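Local coordinates for protein cytochrome P450 RhF (Acinetobacter radioresistens, PDB 6RO8) that is the heme domain of a self-sufficient class VII P450 that probably oxygenates organic substrates, its heme-thiolate centre also supporting peroxygenase activity, at residues A[36-41]-A[316-321]; A[291-296]-A[393-398]. All coordinates share one frame; numbering follows the deposited sequence.

Interaction 1. Residues A[36-41]-A[316-321]; sequences VPYQQD and SVVAWR. With HEM (protoporphyrin IX containing Fe), chain B; HIS (histidine), chain C.
Tyr38 meets Val318 and Ala319 in a small buried contact, where the short helix 36-40 backs onto the chain leading into strand 320-324 of the mixed sheet. Tyr38 touches through its hydroxyl oxygen, OH. With CG anti to the backbone N (chi1 -167°), the ring extends from the helix and brings OH to 3.4 Å from Ala319 CB and 3.8 Å from Val318 CG2. The hydroxyl's polar partner lies outside both segments: it is hydrogen-bonded to Thr418 O. Ala319 O is in turn bound by Ser419 OG, so the 417-421 region serves both sides of the contact.

The other side of 316-321 faces the heme. Val317 CG2 is 3.7 Å from the heme methine CHB. The Trp320 ring has the heme methyl CMA over one face, while its NE1 lies 3.7 Å from heme CAA. Trp320 CH2 also lies against CB of the bound histidine. Heme FE carries a water whose O is 2.3 Å away, with Cys381 as the axial protein ligand. This is the arrangement of the cytochrome P450 fold, in which the segment after helix 303-314 enters the sheet and lines the heme pocket.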
loop_
_atom_site.group_PDB
_atom_site.type_symbol
_atom_site.label_atom_id
_atom_site.label_comp_id
_atom_site.label_asym_id
_atom_site.label_seq_id
_atom_site.Cartn_x
_atom_site.Cartn_y
_atom_site.Cartn_z
ATOM N N VAL A 36 -18.751 4.364 -8.364
ATOM C CA VAL A 36 -18.692 5.415 -7.357
ATOM C C VAL A 36 -18.669 4.894 -5.910
ATOM O O VAL A 36 -17.893 5.413 -5.122
ATOM C CB VAL A 36 -19.877 6.420 -7.571
ATOM C CG1 VAL A 36 -19.928 7.419 -6.423
ATOM C CG2 VAL A 36 -19.733 7.126 -8.909
ATOM N N PRO A 37 -19.516 3.920 -5.550
ATOM C CA PRO A 37 -19.548 3.547 -4.110
ATOM C C PRO A 37 -18.221 3.048 -3.588
ATOM O O PRO A 37 -17.745 3.575 -2.574
ATOM C CB PRO A 37 -20.637 2.469 -4.052
ATOM C CG PRO A 37 -21.436 2.681 -5.300
ATOM C CD PRO A 37 -20.483 3.152 -6.331
ATOM N N TYR A 38 -17.603 2.059 -4.247
ATOM C CA TYR A 38 -16.278 1.605 -3.827
ATOM C C TYR A 38 -15.308 2.772 -3.725
ATOM O O TYR A 38 -14.655 2.966 -2.695
ATOM C CB TYR A 38 -15.742 0.552 -4.800
ATOM C CG TYR A 38 -14.519 -0.196 -4.284
ATOM C CD1 TYR A 38 -14.653 -1.237 -3.355
ATOM C CD2 TYR A 38 -13.225 0.150 -4.707
ATOM C CE1 TYR A 38 -13.553 -1.928 -2.889
ATOM C CE2 TYR A 38 -12.111 -0.527 -4.220
ATOM C CZ TYR A 38 -12.288 -1.568 -3.325
ATOM O OH TYR A 38 -11.196 -2.250 -2.863
ATOM N N GLN A 39 -15.217 3.568 -4.789
ATOM C CA GLN A 39 -14.303 4.702 -4.843
ATOM C C GLN A 39 -14.615 5.769 -3.798
ATOM O O GLN A 39 -13.705 6.486 -3.377
ATOM C CB GLN A 39 -14.322 5.306 -6.246
ATOM C CG GLN A 39 -13.626 4.446 -7.278
ATOM C CD GLN A 39 -12.156 4.178 -6.915
ATOM O OE1 GLN A 39 -11.371 5.112 -6.662
ATOM N NE2 GLN A 39 -11.786 2.901 -6.881
ATOM N N GLN A 40 -15.861 5.874 -3.341
ATOM C CA GLN A 40 -16.154 6.799 -2.253
ATOM C C GLN A 40 -15.731 6.239 -0.901
ATOM O O GLN A 40 -15.207 6.977 -0.057
ATOM C CB GLN A 40 -17.643 7.124 -2.233
ATOM C CG GLN A 40 -18.034 8.354 -3.003
ATOM C CD GLN A 40 -19.522 8.606 -2.907
ATOM O OE1 GLN A 40 -20.221 7.920 -2.165
ATOM N NE2 GLN A 40 -20.017 9.580 -3.660
ATOM N N ASP A 41 -15.953 4.947 -0.682
ATOM C CA ASP A 41 -15.775 4.277 0.600
ATOM C C ASP A 41 -15.779 2.766 0.388
ATOM O O ASP A 41 -16.855 2.161 0.335
ATOM C CB ASP A 41 -16.892 4.683 1.566
ATOM C CG ASP A 41 -16.616 4.269 3.009
ATOM O OD1 ASP A 41 -15.939 3.233 3.247
ATOM O OD2 ASP A 41 -17.108 4.976 3.918
ATOM N N SER A 316 -4.065 2.507 3.818
ATOM C CA SER A 316 -3.679 2.851 2.457
ATOM C C SER A 316 -3.758 1.676 1.500
ATOM O O SER A 316 -3.841 1.899 0.293
ATOM C CB SER A 316 -2.262 3.421 2.436
ATOM O OG SER A 316 -1.379 2.574 3.161
ATOM N N VAL A 317 -3.717 0.446 2.001
ATOM C CA VAL A 317 -4.081 -0.736 1.228
ATOM C C VAL A 317 -5.491 -1.150 1.637
ATOM O O VAL A 317 -5.738 -1.486 2.801
ATOM C CB VAL A 317 -3.086 -1.885 1.445
ATOM C CG1 VAL A 317 -3.554 -3.135 0.684
ATOM C CG2 VAL A 317 -1.685 -1.464 1.000
ATOM N N VAL A 318 -6.416 -1.128 0.684
ATOM C CA VAL A 318 -7.813 -1.463 0.942
ATOM C C VAL A 318 -8.214 -2.813 0.371
ATOM O O VAL A 318 -9.281 -3.328 0.749
ATOM C CB VAL A 318 -8.758 -0.372 0.398
ATOM C CG1 VAL A 318 -8.580 0.950 1.197
ATOM C CG2 VAL A 318 -8.508 -0.151 -1.093
ATOM N N ALA A 319 -7.412 -3.398 -0.527
ATOM C CA ALA A 319 -7.706 -4.696 -1.130
ATOM C C ALA A 319 -6.418 -5.293 -1.680
ATOM O O ALA A 319 -5.682 -4.618 -2.401
ATOM C CB ALA A 319 -8.728 -4.561 -2.255
ATOM N N TRP A 320 -6.147 -6.547 -1.345
ATOM C CA TRP A 320 -5.008 -7.280 -1.872
ATOM C C TRP A 320 -5.524 -8.563 -2.535
ATOM O O TRP A 320 -6.715 -8.888 -2.466
ATOM C CB TRP A 320 -3.987 -7.561 -0.755
ATOM C CG TRP A 320 -2.560 -7.555 -1.211
ATOM C CD1 TRP A 320 -1.655 -8.577 -1.076
ATOM C CD2 TRP A 320 -1.861 -6.489 -1.876
ATOM N NE1 TRP A 320 -0.441 -8.218 -1.625
ATOM C CE2 TRP A 320 -0.538 -6.944 -2.121
ATOM C CE3 TRP A 320 -2.224 -5.203 -2.302
ATOM C CZ2 TRP A 320 0.426 -6.153 -2.755
ATOM C CZ3 TRP A 320 -1.267 -4.425 -2.955
ATOM C CH2 TRP A 320 0.046 -4.902 -3.162
ATOM N N ARG A 321 -4.640 -9.299 -3.204
ATOM C CA ARG A 321 -5.096 -10.342 -4.115
ATOM C C ARG A 321 -4.408 -11.681 -3.857
ATOM O O ARG A 321 -3.252 -11.750 -3.405
ATOM C CB ARG A 321 -4.872 -9.927 -5.561
ATOM C CG ARG A 321 -5.690 -8.722 -5.997
ATOM C CD ARG A 321 -5.403 -8.405 -7.457
ATOM N NE ARG A 321 -4.118 -7.742 -7.616
ATOM C CZ ARG A 321 -3.510 -7.527 -8.778
ATOM N NH1 ARG A 321 -4.064 -7.952 -9.937
ATOM N NH2 ARG A 321 -2.339 -6.889 -8.772
HETATM C CHA HEM B . 4.072 -6.653 2.042
HETATM C CHB HEM B . 1.046 -2.975 3.048
HETATM C CHC HEM B . 4.804 0.059 3.721
HETATM C CHD HEM B . 7.747 -3.516 2.250
HETATM C C1A HEM B . 2.914 -5.931 2.236
HETATM C C2A HEM B . 1.550 -6.408 2.098
HETATM C C3A HEM B . 0.725 -5.402 2.372
HETATM C C4A HEM B . 1.520 -4.228 2.692
HETATM C CMA HEM B . -0.815 -5.493 2.343
HETATM C CAA HEM B . 1.114 -7.840 1.715
HETATM C CBA HEM B . 0.781 -8.562 3.006
HETATM C CGA HEM B . 0.424 -10.002 2.760
HETATM O O1A HEM B . 0.404 -10.432 1.581
HETATM O O2A HEM B . 0.164 -10.714 3.758
HETATM C C1B HEM B . 1.791 -1.874 3.401
HETATM C C2B HEM B . 1.266 -0.651 3.978
HETATM C C3B HEM B . 2.305 0.200 4.152
HETATM C C4B HEM B . 3.520 -0.465 3.698
HETATM C CMB HEM B . -0.238 -0.435 4.300
HETATM C CAB HEM B . 2.330 1.626 4.751
HETATM C CBB HEM B . 1.321 2.210 5.397
HETATM C C1C HEM B . 5.941 -0.639 3.380
HETATM C C2C HEM B . 7.311 -0.157 3.374
HETATM C C3C HEM B . 8.105 -1.174 2.965
HETATM C C4C HEM B . 7.270 -2.312 2.705
HETATM C CMC HEM B . 7.721 1.275 3.784
HETATM C CAC HEM B . 9.642 -1.268 2.761
HETATM C CBC HEM B . 10.461 -0.233 2.953
HETATM C C1D HEM B . 7.025 -4.664 2.039
HETATM C C2D HEM B . 7.561 -5.926 1.586
HETATM C C3D HEM B . 6.559 -6.796 1.537
HETATM C C4D HEM B . 5.338 -6.119 1.956
HETATM C CMD HEM B . 9.030 -6.227 1.216
HETATM C CAD HEM B . 6.706 -8.264 1.073
HETATM C CBD HEM B . 7.074 -9.196 2.219
HETATM C CGD HEM B . 6.748 -10.618 1.822
HETATM O O1D HEM B . 6.274 -10.821 0.684
HETATM O O2D HEM B . 6.946 -11.555 2.634
HETATM N NA HEM B . 2.852 -4.597 2.583
HETATM N NB HEM B . 3.161 -1.723 3.246
HETATM N NC HEM B . 5.965 -1.958 2.961
HETATM N ND HEM B . 5.665 -4.819 2.259
HETATM FE FE HEM B . 4.437 -3.252 2.773
HETATM N N HIS C . 2.969 -2.039 -3.350
HETATM C CA HIS C . 2.351 -2.308 -2.057
HETATM C C HIS C . 2.842 -1.327 -0.996
HETATM O O HIS C . 2.510 -1.485 0.187
HETATM C CB HIS C . 2.636 -3.744 -1.615
HETATM C CG HIS C . 4.031 -4.201 -1.907
HETATM N ND1 HIS C . 4.846 -4.764 -0.947
HETATM C CD2 HIS C . 4.757 -4.176 -3.049
HETATM C CE1 HIS C . 6.013 -5.068 -1.487
HETATM N NE2 HIS C . 5.985 -4.722 -2.762
HETATM O OXT HIS C . 3.565 -0.377 -1.301
HETATM O O HOH W 1 4.263 -2.848 0.513
#

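Interaction 2. Residues A[291-296]-A[393-398]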
loop_
_atom_site.group_PDB
_atom_site.type_symbol
_atom_site.label_atom_id
_atom_site.label_comp_id
_atom_site.label_asym_id
_atom_site.label_seq_id
_atom_site.Cartn_x
_atom_site.Cartn_y
_atom_site.Cartn_z
ATOM N N LYS A 291 -12.297 16.543 18.863
ATOM C CA LYS A 291 -12.129 15.926 20.172
ATOM C C LYS A 291 -10.922 14.990 20.150
ATOM O O LYS A 291 -10.069 15.035 21.040
ATOM C CB LYS A 291 -13.407 15.177 20.576
ATOM C CG LYS A 291 -14.709 16.023 20.771
ATOM C CD LYS A 291 -15.195 16.760 19.480
ATOM C CE LYS A 291 -15.596 15.801 18.337
ATOM N NZ LYS A 291 -15.438 16.385 16.950
ATOM N N VAL A 292 -10.796 14.181 19.093
ATOM C CA VAL A 292 -9.658 13.268 18.986
ATOM C C VAL A 292 -8.351 14.048 18.844
ATOM O O VAL A 292 -7.317 13.665 19.406
ATOM C CB VAL A 292 -9.876 12.279 17.818
ATOM C CG1 VAL A 292 -8.562 11.618 17.406
ATOM C CG2 VAL A 292 -10.903 11.216 18.203
ATOM N N TRP A 293 -8.380 15.166 18.116
ATOM C CA TRP A 293 -7.141 15.869 17.797
ATOM C C TRP A 293 -6.537 16.525 19.035
ATOM O O TRP A 293 -5.318 16.455 19.260
ATOM C CB TRP A 293 -7.406 16.909 16.707
ATOM C CG TRP A 293 -6.213 17.739 16.338
ATOM C CD1 TRP A 293 -5.995 19.035 16.665
ATOM C CD2 TRP A 293 -5.074 17.323 15.568
ATOM N NE1 TRP A 293 -4.795 19.462 16.150
ATOM C CE2 TRP A 293 -4.210 18.431 15.470
ATOM C CE3 TRP A 293 -4.709 16.128 14.949
ATOM C CZ2 TRP A 293 -2.998 18.379 14.786
ATOM C CZ3 TRP A 293 -3.505 16.074 14.270
ATOM C CH2 TRP A 293 -2.663 17.191 14.196
ATOM N N LYS A 294 -7.364 17.175 19.860
ATOM C CA LYS A 294 -6.783 17.785 21.045
ATOM C C LYS A 294 -6.396 16.741 22.069
ATOM O O LYS A 294 -5.477 16.978 22.856
ATOM C CB LYS A 294 -7.727 18.842 21.627
ATOM C CG LYS A 294 -7.830 20.095 20.718
ATOM C CD LYS A 294 -7.045 21.343 21.294
ATOM C CE LYS A 294 -6.401 22.129 20.114
ATOM N NZ LYS A 294 -7.388 22.610 19.069
ATOM N N LYS A 295 -7.046 15.574 22.053
ATOM C CA LYS A 295 -6.524 14.458 22.830
ATOM C C LYS A 295 -5.117 14.087 22.370
ATOM O O LYS A 295 -4.229 13.853 23.205
ATOM C CB LYS A 295 -7.463 13.254 22.752
ATOM C CG LYS A 295 -8.222 12.992 24.046
ATOM C CD LYS A 295 -9.476 12.120 23.858
ATOM C CE LYS A 295 -10.662 12.951 23.413
ATOM N NZ LYS A 295 -11.248 13.719 24.548
ATOM N N ILE A 296 -4.890 14.058 21.043
ATOM C CA ILE A 296 -3.545 13.871 20.490
ATOM C C ILE A 296 -2.634 15.038 20.874
ATOM O O ILE A 296 -1.495 14.839 21.323
ATOM C CB ILE A 296 -3.599 13.714 18.956
ATOM C CG1 ILE A 296 -4.426 12.496 18.508
ATOM C CG2 ILE A 296 -2.180 13.716 18.371
ATOM C CD1 ILE A 296 -4.125 11.206 19.224
ATOM N N ILE A 393 5.744 10.379 13.515
ATOM C CA ILE A 393 6.519 11.617 13.477
ATOM C C ILE A 393 5.734 12.721 12.772
ATOM O O ILE A 393 5.674 13.861 13.257
ATOM C CB ILE A 393 7.890 11.387 12.815
ATOM C CG1 ILE A 393 8.806 10.584 13.748
ATOM C CG2 ILE A 393 8.564 12.715 12.483
ATOM C CD1 ILE A 393 9.748 9.633 13.006
ATOM N N PHE A 394 5.094 12.402 11.644
ATOM C CA PHE A 394 4.248 13.401 10.989
ATOM C C PHE A 394 3.259 13.990 11.976
ATOM O O PHE A 394 3.215 15.207 12.184
ATOM C CB PHE A 394 3.486 12.804 9.805
ATOM C CG PHE A 394 4.309 12.632 8.577
ATOM C CD1 PHE A 394 5.142 13.646 8.133
ATOM C CD2 PHE A 394 4.246 11.442 7.855
ATOM C CE1 PHE A 394 5.900 13.471 6.987
ATOM C CE2 PHE A 394 4.997 11.263 6.726
ATOM C CZ PHE A 394 5.820 12.274 6.285
ATOM N N ILE A 395 2.483 13.124 12.624
ATOM C CA ILE A 395 1.410 13.588 13.492
ATOM C C ILE A 395 1.965 14.271 14.743
ATOM O O ILE A 395 1.428 15.294 15.195
ATOM C CB ILE A 395 0.492 12.409 13.844
ATOM C CG1 ILE A 395 -0.146 11.854 12.572
ATOM C CG2 ILE A 395 -0.554 12.841 14.859
ATOM C CD1 ILE A 395 -0.721 10.466 12.750
ATOM N N GLU A 396 3.035 13.719 15.329
ATOM C CA GLU A 396 3.646 14.357 16.486
ATOM C C GLU A 396 4.087 15.768 16.138
ATOM O O GLU A 396 3.733 16.728 16.834
ATOM C CB GLU A 396 4.829 13.531 17.006
ATOM C CG GLU A 396 5.252 13.862 18.461
ATOM C CD GLU A 396 6.172 15.081 18.548
ATOM O OE1 GLU A 396 6.725 15.430 17.485
ATOM O OE2 GLU A 396 6.337 15.688 19.657
ATOM N N GLU A 397 4.844 15.915 15.041
ATOM C CA GLU A 397 5.359 17.227 14.665
ATOM C C GLU A 397 4.217 18.210 14.457
ATOM O O GLU A 397 4.217 19.312 15.024
ATOM C CB GLU A 397 6.225 17.124 13.405
ATOM C CG GLU A 397 7.030 18.402 13.051
ATOM C CD GLU A 397 8.226 18.623 13.991
ATOM O OE1 GLU A 397 8.822 19.738 13.978
ATOM O OE2 GLU A 397 8.572 17.680 14.751
ATOM N N LEU A 398 3.208 17.797 13.689
ATOM C CA LEU A 398 2.098 18.682 13.357
ATOM C C LEU A 398 1.266 19.040 14.583
ATOM O O LEU A 398 0.913 20.206 14.777
ATOM C CB LEU A 398 1.213 18.032 12.294
ATOM C CG LEU A 398 1.769 18.096 10.874
ATOM C CD1 LEU A 398 0.969 17.189 9.939
ATOM C CD2 LEU A 398 1.769 19.526 10.392
#
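Trp293 and Ile296 of helix 290-298 pack on Ile395 and Leu398 of helix 384-401. The two short segments run nearly perpendicular, at 86°, with their axes 11.2 Å apart. Trp293 spans much of that gap. Its bond from CA to CB does not point at 393-398, but a chi1 of 177° swings the indole toward that helix, so that the six-membered ring reaches it. On the pyrrole side, NE1 is hydrogen-bonded to Pro403 O, beyond the end of helix 384-401, and this bond helps fix the ring's rotation. The six-membered ring makes the contact across the segments. CZ3 lies 4.4 Å from Ile395 CG2, which approaches the ring obliquely. At the far end CH2 is 4.4 Å from Leu398 CB. CZ2 comes 4.3 Å from Leu398 O, which sits at the ring edge near its plane.

Beside the indole, Ile296 CG2 meets Ile395 CG2 at 4.0 Å, methyl against methyl. Neighbouring helices add to the patch: Leu287 of helix 273-288 touches the indole, Leu283 of that helix touches Leu398, and Val307 of helix 303-314 touches Ile395. The contact between the two segments is therefore mainly apolar and non-directional. It rests on shape and burial, while the indole NE1 donates its hydrogen bond to Pro403 O, outside both segments.

In the fold
The two interactions interlock along the chain, in the order 36-41, 291-296, 316-321, 393-398. Their centres are 26 Å apart, and their nearest atoms are about 11 Å apart without touching. Helix 303-314 lies between 291-296 and 316-321 in the chain. Helices 273-288 and 303-314 both border interaction 2, and helix 273-288 also reaches Ser316 and Val317 in interaction 1. Interaction 1 lies at the sheet and borders the heme pocket. Interaction 2 belongs to the helical part, on the helix that follows the heme ligand Cys381. It is helix packing farther out, with the side chain of Ile395 about 11 Å from the heme.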